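Local coordinates for protein MmeI (Methylophilus methylotrophus, PDB 5HR4) that acts as a type IIL restriction-modification enzyme and probably transfers a methyl group from S-adenosyl-L-methionine to N6 of adenine in DNA, at residues 540-545 / 583-588; 549-554 / 559-564; 615-618 / 623-626. One frame throughout, in Å; residues are numbered along the deposited sequence.

Three contacts meet around helix 544-556 and the sheet strands it packs against. Contact 2 is nested inside the loop that contact 1 closes, and contact 3 follows both in the chain. The centres of contacts 1 and 2 lie about 8 Å apart. Those of contacts 2 and 3 are about 9 Å apart, and those of contacts 1 and 3 about 10 Å. Neighbouring strands 581-588 and 560-569 join the first two, with Gly588 O 2.8 Å from Lys560 N in a probable hydrogen bond. Trp551 joins contact 2 to contact 3, its CG being 3.4 Å from Pro617 CB. Contact 1 touches DNA directly, whereas sinefungin lies about 13 Å from the side chain of Ile541.

Contact 1 (540-545 / 583-588); sequences SITQGE and VIIGFG. With nucleotides of chain B.
Behind the DNA-binding turn that follows strand 532-538, Ile541 and Thr542 pack on strand 581-588 through Ile585 and Val583. Ile585 CD1 is the point both side chains share: it lies 3.9 Å from Ile541 CD1, and 4.0 Å from Thr542 CG2, which it meets tip to tip. Thr542 OG1 is 4.2 Å from Val583 CG1, but its hydrogen bond goes to Asn539 O. Strand 581-588 runs antiparallel between strands 532-538 and 560-569, the reversed strand of the Rossmann-like methyltransferase sheet, so the turn is backed by the sheet while its other side meets chain B. There Glu545 N donates to OP1 of DC5 of chain B at 2.9 Å and 157°. Gly544 has a positive phi of 50°, which favours glycine, and its CA lies 3.5 Å from OP1 of DC5 of chain B. Glu545 CG sits between its own N and carbonyl carbon (chi1 89°), and the extended chain lays OE1 3.4 Å from C4' of DC4 of chain B, with OE1 salt-bridged to Lys629 and OE2 to Lys487. With an alanine here, both lysines would probably lose the carboxylate that pairs with them beside the DNA backbone.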
loop_
_atom_site.group_PDB
_atom_site.type_symbol
_atom_site.label_atom_id
_atom_site.label_comp_id
_atom_site.label_asym_id
_atom_site.label_seq_id
_atom_site.Cartn_x
_atom_site.Cartn_y
_atom_site.Cartn_z
ATOM N N SER A 540 3.106 6.518 -3.302
ATOM C CA SER A 540 2.558 7.733 -3.893
ATOM C C SER A 540 2.709 8.941 -2.979
ATOM O O SER A 540 2.838 10.068 -3.472
ATOM C CB SER A 540 1.084 7.517 -4.233
ATOM O OG SER A 540 0.925 7.161 -5.596
ATOM N N ILE A 541 2.703 8.735 -1.654
ATOM C CA ILE A 541 2.875 9.843 -0.713
ATOM C C ILE A 541 4.296 10.369 -0.675
ATOM O O ILE A 541 4.586 11.269 0.122
ATOM C CB ILE A 541 2.500 9.488 0.739
ATOM C CG1 ILE A 541 3.511 8.498 1.341
ATOM C CG2 ILE A 541 1.052 8.938 0.839
ATOM C CD1 ILE A 541 3.205 8.155 2.828
ATOM N N THR A 542 5.193 9.845 -1.509
ATOM C CA THR A 542 6.541 10.386 -1.639
ATOM C C THR A 542 6.791 10.887 -3.051
ATOM O O THR A 542 7.949 11.099 -3.437
ATOM C CB THR A 542 7.619 9.353 -1.255
ATOM O OG1 THR A 542 7.515 8.192 -2.093
ATOM C CG2 THR A 542 7.488 8.926 0.213
ATOM N N GLN A 543 5.728 11.084 -3.830
ATOM C CA GLN A 543 5.838 11.396 -5.247
ATOM C C GLN A 543 4.772 12.418 -5.621
ATOM O O GLN A 543 3.727 12.524 -4.972
ATOM C CB GLN A 543 5.685 10.128 -6.109
ATOM C CG GLN A 543 6.630 8.967 -5.732
ATOM C CD GLN A 543 6.207 7.625 -6.327
ATOM O OE1 GLN A 543 5.198 7.537 -7.005
ATOM N NE2 GLN A 543 6.974 6.577 -6.060
ATOM N N GLY A 544 5.069 13.180 -6.670
ATOM C CA GLY A 544 4.104 14.039 -7.326
ATOM C C GLY A 544 3.321 14.933 -6.389
ATOM O O GLY A 544 3.853 15.463 -5.404
ATOM N N GLU A 545 2.015 15.071 -6.688
ATOM C CA GLU A 545 1.156 16.107 -6.108
ATOM C C GLU A 545 0.999 15.994 -4.599
ATOM O O GLU A 545 0.559 16.959 -3.965
ATOM C CB GLU A 545 -0.234 16.073 -6.755
ATOM C CG GLU A 545 -1.252 15.152 -6.075
ATOM C CD GLU A 545 -2.597 15.076 -6.829
ATOM O OE1 GLU A 545 -2.968 16.053 -7.529
ATOM O OE2 GLU A 545 -3.287 14.032 -6.725
ATOM N N VAL A 583 6.479 1.943 0.193
ATOM C CA VAL A 583 7.621 2.466 0.919
ATOM C C VAL A 583 7.384 2.152 2.387
ATOM O O VAL A 583 6.295 1.726 2.781
ATOM C CB VAL A 583 7.816 3.979 0.709
ATOM C CG1 VAL A 583 8.166 4.266 -0.735
ATOM C CG2 VAL A 583 6.550 4.719 1.094
ATOM N N ILE A 584 8.437 2.318 3.187
ATOM C CA ILE A 584 8.367 2.254 4.644
ATOM C C ILE A 584 9.054 3.499 5.171
ATOM O O ILE A 584 10.190 3.784 4.786
ATOM C CB ILE A 584 9.046 0.997 5.224
ATOM C CG1 ILE A 584 8.438 -0.281 4.653
ATOM C CG2 ILE A 584 8.923 0.997 6.736
ATOM C CD1 ILE A 584 9.132 -1.547 5.104
ATOM N N ILE A 585 8.380 4.242 6.046
ATOM C CA ILE A 585 8.883 5.528 6.529
ATOM C C ILE A 585 8.999 5.461 8.036
ATOM O O ILE A 585 7.988 5.478 8.751
ATOM C CB ILE A 585 7.983 6.700 6.113
ATOM C CG1 ILE A 585 7.983 6.847 4.583
ATOM C CG2 ILE A 585 8.501 7.970 6.740
ATOM C CD1 ILE A 585 6.854 7.729 4.003
ATOM N N GLY A 586 10.245 5.401 8.533
ATOM C CA GLY A 586 10.500 5.525 9.957
ATOM C C GLY A 586 10.726 6.979 10.333
ATOM O O GLY A 586 11.531 7.676 9.705
ATOM N N PHE A 587 10.022 7.438 11.367
ATOM C CA PHE A 587 10.069 8.857 11.696
ATOM C C PHE A 587 9.852 9.053 13.191
ATOM O O PHE A 587 9.478 8.135 13.923
ATOM C CB PHE A 587 9.032 9.651 10.876
ATOM C CG PHE A 587 7.617 9.260 11.170
ATOM C CD1 PHE A 587 7.072 8.110 10.618
ATOM C CD2 PHE A 587 6.846 10.011 12.033
ATOM C CE1 PHE A 587 5.786 7.727 10.903
ATOM C CE2 PHE A 587 5.551 9.640 12.315
ATOM C CZ PHE A 587 5.019 8.491 11.751
ATOM N N GLY A 588 10.092 10.278 13.634
ATOM C CA GLY A 588 9.951 10.615 15.032
ATOM C C GLY A 588 10.362 12.053 15.228
ATOM O O GLY A 588 10.582 12.791 14.262
ATOM P P DC B 5 0.196 12.421 -9.282
ATOM O OP1 DC B 5 0.959 12.668 -8.032
ATOM O OP2 DC B 5 0.839 12.006 -10.541
ATOM O "O5'" DC B 5 -0.853 11.270 -8.974
ATOM C "C5'" DC B 5 -1.748 11.398 -7.911
ATOM C "C4'" DC B 5 -2.928 10.500 -8.166
ATOM O "O4'" DC B 5 -3.590 10.910 -9.365
ATOM C "C3'" DC B 5 -2.563 9.064 -8.461
ATOM O "O3'" DC B 5 -2.365 8.383 -7.257
ATOM C "C2'" DC B 5 -3.798 8.551 -9.217
ATOM C "C1'" DC B 5 -4.413 9.841 -9.777
ATOM N N1 DC B 5 -4.510 9.889 -11.229
ATOM C C2 DC B 5 -5.774 9.905 -11.822
ATOM O O2 DC B 5 -6.766 9.836 -11.097
ATOM N N3 DC B 5 -5.872 9.976 -13.170
ATOM C C4 DC B 5 -4.755 10.040 -13.908
ATOM N N4 DC B 5 -4.880 10.114 -15.242
ATOM C C5 DC B 5 -3.457 10.030 -13.309
ATOM C C6 DC B 5 -3.388 9.965 -11.979
ATOM P P DC B 4 -2.889 18.699 -12.356
ATOM O OP1 DC B 4 -3.090 19.973 -11.625
ATOM O OP2 DC B 4 -1.867 18.595 -13.425
ATOM O "O5'" DC B 4 -2.557 17.613 -11.268
ATOM C "C5'" DC B 4 -1.621 16.578 -11.550
ATOM C "C4'" DC B 4 -1.972 15.393 -10.696
ATOM O "O4'" DC B 4 -3.335 15.008 -10.985
ATOM C "C3'" DC B 4 -1.104 14.157 -10.849
ATOM O "O3'" DC B 4 -0.730 13.713 -9.534
ATOM C "C2'" DC B 4 -2.019 13.153 -11.583
ATOM C "C1'" DC B 4 -3.423 13.633 -11.247
ATOM N N1 DC B 4 -4.438 13.457 -12.359
ATOM C C2 DC B 4 -5.789 13.284 -12.030
ATOM O O2 DC B 4 -6.116 13.252 -10.839
ATOM N N3 DC B 4 -6.706 13.156 -13.028
ATOM C C4 DC B 4 -6.316 13.204 -14.297
ATOM N N4 DC B 4 -7.250 13.053 -15.234
ATOM C C5 DC B 4 -4.943 13.379 -14.661
ATOM C C6 DC B 4 -4.047 13.512 -13.670
ATOM P P DG B 6 -1.765 6.898 -7.256
ATOM O OP1 DG B 6 -1.301 6.633 -5.872
ATOM O OP2 DG B 6 -0.794 6.813 -8.392
ATOM O "O5'" DG B 6 -3.065 5.985 -7.515
ATOM C "C5'" DG B 6 -4.180 6.123 -6.633
ATOM C "C4'" DG B 6 -5.302 5.182 -7.008
ATOM O "O4'" DG B 6 -5.823 5.521 -8.326
ATOM C "C3'" DG B 6 -4.931 3.714 -7.079
ATOM O "O3'" DG B 6 -6.067 2.956 -6.768
ATOM C "C2'" DG B 6 -4.534 3.540 -8.551
ATOM C "C1'" DG B 6 -5.474 4.523 -9.265
ATOM N N9 DG B 6 -4.873 5.177 -10.433
ATOM C C8 DG B 6 -3.552 5.486 -10.614
ATOM N N7 DG B 6 -3.302 6.061 -11.760
ATOM C C5 DG B 6 -4.538 6.140 -12.377
ATOM C C6 DG B 6 -4.890 6.671 -13.640
ATOM O O6 DG B 6 -4.152 7.192 -14.484
ATOM N N1 DG B 6 -6.256 6.551 -13.887
ATOM C C2 DG B 6 -7.165 5.986 -13.021
ATOM N N2 DG B 6 -8.443 5.962 -13.428
ATOM N N3 DG B 6 -6.847 5.491 -11.835
ATOM C C4 DG B 6 -5.518 5.601 -11.579
#

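Contact 2 (549-554 / 559-564); sequences LLWPLL and IKINFA
Trp551 and Ile561 carry the aromatic part of this helix-to-strand contact, while Leu554 and Ile559 tie the two elements together close to the turn between them. The polar interaction is a backbone hydrogen bond from Ile559 N to Leu554 O, 3.2 Å long with an angle of 154° at the hydrogen. The donor is tilted 31° from the carbonyl plane. This bond spans the short connection from the last turns of helix 544-556 to strand 560-569, and so ties the end of the helix to the start of the strand. The same carbonyl is flanked by aliphatic carbon: Ile559 CB is 3.3 Å from Leu554 O.

Apolar contacts make up the rest. Leu554 CB and Ile559 CB approach to 4.3 Å beside the hydrogen bond. Farther along the strand, Ile561 CD1 reaches the outer end of the indole, 3.8 Å from Trp551 CZ3 and equally near Trp551 CH2, the two side chains crossing at about a right angle. Ile561 is extended beyond CB (chi2 173°), which carries CD1 out to the six-membered ring. Within the helix, Leu554 CD1 lies 3.6 Å above the indole plane of Trp551 and Leu550 CG rests over the same face, both offset toward the rim. The indole nitrogen is occupied as well, since NE1 donates to Ile541 O.

On the strand, Asn562 and Phe563 both face Gly586 in a classic beta bulge. Strand 560-569 belongs to the methyltransferase sheet, and the helix lies against it. The indole is thus held by leucines over one face and by a bond at its nitrogen, which probably restricts the turning of the ring on which Ile561 packs, while at the turn the carbonyl of the buried Leu554 accepts from Ile559 N.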
loop_
_atom_site.group_PDB
_atom_site.type_symbol
_atom_site.label_atom_id
_atom_site.label_comp_id
_atom_site.label_asym_id
_atom_site.label_seq_id
_atom_site.Cartn_x
_atom_site.Cartn_y
_atom_site.Cartn_z
ATOM N N LEU A 549 1.686 18.412 -0.210
ATOM C CA LEU A 549 0.542 18.556 0.683
ATOM C C LEU A 549 0.728 17.870 2.017
ATOM O O LEU A 549 -0.001 18.195 2.955
ATOM C CB LEU A 549 -0.741 18.012 0.043
ATOM C CG LEU A 549 -1.059 18.534 -1.362
ATOM C CD1 LEU A 549 -2.250 17.795 -1.911
ATOM C CD2 LEU A 549 -1.260 20.053 -1.406
ATOM N N LEU A 550 1.677 16.943 2.134
ATOM C CA LEU A 550 1.851 16.188 3.372
ATOM C C LEU A 550 3.072 16.603 4.171
ATOM O O LEU A 550 3.007 16.683 5.400
ATOM C CB LEU A 550 1.949 14.688 3.079
ATOM C CG LEU A 550 2.183 13.820 4.318
ATOM C CD1 LEU A 550 1.120 14.104 5.362
ATOM C CD2 LEU A 550 2.151 12.365 3.951
ATOM N N TRP A 551 4.178 16.873 3.510
ATOM C CA TRP A 551 5.438 17.071 4.212
ATOM C C TRP A 551 5.653 18.483 4.755
ATOM O O TRP A 551 6.345 18.633 5.772
ATOM C CB TRP A 551 6.569 16.629 3.289
ATOM C CG TRP A 551 6.440 15.170 3.140
ATOM C CD1 TRP A 551 5.850 14.490 2.110
ATOM C CD2 TRP A 551 6.812 14.191 4.110
ATOM N NE1 TRP A 551 5.871 13.137 2.366
ATOM C CE2 TRP A 551 6.454 12.928 3.591
ATOM C CE3 TRP A 551 7.441 14.256 5.360
ATOM C CZ2 TRP A 551 6.703 11.741 4.281
ATOM C CZ3 TRP A 551 7.681 13.081 6.043
ATOM C CH2 TRP A 551 7.312 11.839 5.501
ATOM N N PRO A 552 5.099 19.539 4.141
ATOM C CA PRO A 552 5.092 20.834 4.839
ATOM C C PRO A 552 4.503 20.736 6.234
ATOM O O PRO A 552 5.103 21.221 7.203
ATOM C CB PRO A 552 4.252 21.710 3.905
ATOM C CG PRO A 552 4.579 21.200 2.570
ATOM C CD PRO A 552 4.685 19.703 2.734
ATOM N N LEU A 553 3.342 20.093 6.363
ATOM C CA LEU A 553 2.727 19.947 7.675
ATOM C C LEU A 553 3.573 19.072 8.594
ATOM O O LEU A 553 3.708 19.372 9.788
ATOM C CB LEU A 553 1.324 19.371 7.529
ATOM C CG LEU A 553 0.643 19.029 8.852
ATOM C CD1 LEU A 553 0.308 20.289 9.632
ATOM C CD2 LEU A 553 -0.600 18.174 8.612
ATOM N N LEU A 554 4.155 17.989 8.074
ATOM C CA LEU A 554 4.899 17.091 8.951
ATOM C C LEU A 554 6.178 17.752 9.456
ATOM O O LEU A 554 6.484 17.691 10.654
ATOM C CB LEU A 554 5.210 15.771 8.239
ATOM C CG LEU A 554 4.040 14.792 8.068
ATOM C CD1 LEU A 554 4.492 13.396 7.616
ATOM C CD2 LEU A 554 3.244 14.705 9.342
ATOM N N ILE A 559 8.741 16.647 12.745
ATOM C CA ILE A 559 8.921 15.259 12.343
ATOM C C ILE A 559 10.185 15.134 11.515
ATOM O O ILE A 559 10.419 15.915 10.580
ATOM C CB ILE A 559 7.709 14.740 11.563
ATOM C CG1 ILE A 559 6.482 14.685 12.469
ATOM C CG2 ILE A 559 8.013 13.348 11.041
ATOM C CD1 ILE A 559 6.562 13.615 13.501
ATOM N N LYS A 560 10.997 14.138 11.855
ATOM C CA LYS A 560 12.265 13.883 11.205
ATOM C C LYS A 560 12.262 12.437 10.731
ATOM O O LYS A 560 11.817 11.551 11.465
ATOM C CB LYS A 560 13.418 14.169 12.182
ATOM N N ILE A 561 12.721 12.192 9.501
ATOM C CA ILE A 561 12.749 10.838 8.946
ATOM C C ILE A 561 14.089 10.198 9.267
ATOM O O ILE A 561 15.137 10.715 8.868
ATOM C CB ILE A 561 12.522 10.829 7.428
ATOM C CG1 ILE A 561 11.238 11.548 7.037
ATOM C CG2 ILE A 561 12.461 9.398 6.923
ATOM C CD1 ILE A 561 11.127 11.660 5.549
ATOM N N ASN A 562 14.056 9.043 9.932
ATOM C CA ASN A 562 15.272 8.396 10.414
ATOM C C ASN A 562 15.713 7.214 9.576
ATOM O O ASN A 562 16.914 6.947 9.493
ATOM C CB ASN A 562 15.077 7.945 11.855
ATOM C CG ASN A 562 14.984 9.117 12.788
ATOM O OD1 ASN A 562 15.874 9.981 12.781
ATOM N ND2 ASN A 562 13.883 9.200 13.563
ATOM N N PHE A 563 14.783 6.491 8.971
ATOM C CA PHE A 563 15.156 5.492 7.989
ATOM C C PHE A 563 13.978 5.336 7.052
ATOM O O PHE A 563 12.868 5.773 7.353
ATOM C CB PHE A 563 15.544 4.162 8.638
ATOM C CG PHE A 563 14.376 3.380 9.180
ATOM C CD1 PHE A 563 13.690 2.471 8.376
ATOM C CD2 PHE A 563 13.975 3.537 10.494
ATOM C CE1 PHE A 563 12.623 1.743 8.872
ATOM C CE2 PHE A 563 12.898 2.815 11.000
ATOM C CZ PHE A 563 12.221 1.916 10.194
ATOM N N ALA A 564 14.230 4.712 5.909
ATOM C CA ALA A 564 13.193 4.591 4.898
ATOM C C ALA A 564 13.574 3.492 3.928
ATOM O O ALA A 564 14.743 3.374 3.557
ATOM C CB ALA A 564 12.993 5.910 4.140
#

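Contact 3 (615-618 / 623-626)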
loop_
_atom_site.group_PDB
_atom_site.type_symbol
_atom_site.label_atom_id
_atom_site.label_comp_id
_atom_site.label_asym_id
_atom_site.label_seq_id
_atom_site.Cartn_x
_atom_site.Cartn_y
_atom_site.Cartn_z
ATOM N N ILE A 615 17.399 12.278 4.809
ATOM C CA ILE A 615 16.314 11.594 4.118
ATOM C C ILE A 615 15.244 12.611 3.739
ATOM O O ILE A 615 14.640 13.251 4.610
ATOM C CB ILE A 615 15.733 10.438 4.938
ATOM C CG1 ILE A 615 16.857 9.496 5.351
ATOM C CG2 ILE A 615 14.751 9.667 4.079
ATOM C CD1 ILE A 615 16.371 8.174 5.882
ATOM N N ASN A 616 15.036 12.750 2.425
ATOM C CA ASN A 616 14.078 13.661 1.806
ATOM C C ASN A 616 12.645 13.302 2.140
ATOM O O ASN A 616 12.331 12.150 2.430
ATOM C CB ASN A 616 14.188 13.601 0.283
ATOM C CG ASN A 616 14.945 14.747 -0.272
ATOM O OD1 ASN A 616 15.481 14.678 -1.381
ATOM N ND2 ASN A 616 15.018 15.826 0.501
ATOM N N PRO A 617 11.740 14.263 2.027
ATOM C CA PRO A 617 10.317 13.897 1.878
ATOM C C PRO A 617 10.054 13.015 0.655
ATOM O O PRO A 617 9.083 12.250 0.655
ATOM C CB PRO A 617 9.605 15.256 1.788
ATOM C CG PRO A 617 10.706 16.293 1.599
ATOM C CD PRO A 617 11.955 15.710 2.176
ATOM N N TYR A 618 10.904 13.076 -0.375
ATOM C CA TYR A 618 10.895 12.104 -1.464
ATOM C C TYR A 618 11.645 10.807 -1.125
ATOM O O TYR A 618 11.723 9.911 -1.984
ATOM C CB TYR A 618 11.521 12.712 -2.723
ATOM C CG TYR A 618 10.928 14.008 -3.213
ATOM C CD1 TYR A 618 11.419 15.231 -2.783
ATOM C CD2 TYR A 618 9.879 14.007 -4.140
ATOM C CE1 TYR A 618 10.880 16.420 -3.264
ATOM C CE2 TYR A 618 9.335 15.176 -4.607
ATOM C CZ TYR A 618 9.838 16.381 -4.174
ATOM O OH TYR A 618 9.289 17.558 -4.652
ATOM N N VAL A 623 18.491 17.702 -0.278
ATOM C CA VAL A 623 17.980 18.881 0.415
ATOM C C VAL A 623 16.488 18.712 0.653
ATOM O O VAL A 623 15.854 17.832 0.060
ATOM C CB VAL A 623 18.292 20.170 -0.372
ATOM C CG1 VAL A 623 19.755 20.204 -0.762
ATOM C CG2 VAL A 623 17.430 20.293 -1.603
ATOM N N ASP A 624 15.924 19.550 1.526
ATOM C CA ASP A 624 14.539 19.441 1.961
ATOM C C ASP A 624 13.589 20.359 1.184
ATOM O O ASP A 624 12.496 20.668 1.673
ATOM C CB ASP A 624 14.441 19.723 3.460
ATOM C CG ASP A 624 14.443 18.454 4.289
ATOM O OD1 ASP A 624 14.984 17.441 3.806
ATOM O OD2 ASP A 624 13.897 18.453 5.416
ATOM N N VAL A 625 13.972 20.781 -0.012
ATOM C CA VAL A 625 13.120 21.614 -0.852
ATOM C C VAL A 625 12.152 20.723 -1.616
ATOM O O VAL A 625 12.554 19.718 -2.215
ATOM C CB VAL A 625 13.972 22.449 -1.818
ATOM C CG1 VAL A 625 13.104 23.068 -2.880
ATOM C CG2 VAL A 625 14.746 23.509 -1.060
ATOM N N ILE A 626 10.876 21.092 -1.613
ATOM C CA ILE A 626 9.837 20.349 -2.312
ATOM C C ILE A 626 9.403 21.146 -3.533
ATOM O O ILE A 626 9.206 22.364 -3.449
ATOM C CB ILE A 626 8.634 20.061 -1.394
ATOM C CG1 ILE A 626 9.064 19.176 -0.223
ATOM C CG2 ILE A 626 7.519 19.407 -2.187
ATOM C CD1 ILE A 626 7.930 18.806 0.732
#
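This is a loop-on-loop contact, largely apolar, in the irregular connection between strand 608-612, an outermost strand of the methyltransferase sheet, and strand 641-642, which belongs to a separate antiparallel sheet. Pro617 and Tyr618 meet Ile626 across it, and no reliable hydrogen bond joins the two segments. Pro617 CG is 3.8 Å from Ile626 CG1 and as close to its CD1, the two side chains crossing obliquely. Ile626 CG1 points anti to its carbonyl carbon (chi1 -63°), which leaves CG2 anti to the backbone N and turned to the tyrosine: CG2 lies 3.6 Å from Tyr618 OH. The phenol also offers its edge to the backbone, with Val625 O in the ring plane 3.8 Å from Tyr618 CE1, an arrangement in which a ring C-H probably faces the carbonyl oxygen. At the other end, Asp624 OD1 stands 3.9 Å from Pro617 CD.

The polar ends of these side chains are bonded to neighbouring loop residues. Tyr618 OH is hydrogen-bonded to Ala627 N, and Asp624 OD1 to Asn614 ND2. Val625, whose CB points away from 615-618, touches Tyr899 and Gln900 of helix 888-903. The chemistry implies a connection that loops round to lay 615-618 and 623-626 side by side in roughly the same direction, joined by proline, tyrosine and isoleucine contacts, with each polar bond made to a residue next to the opposite segment.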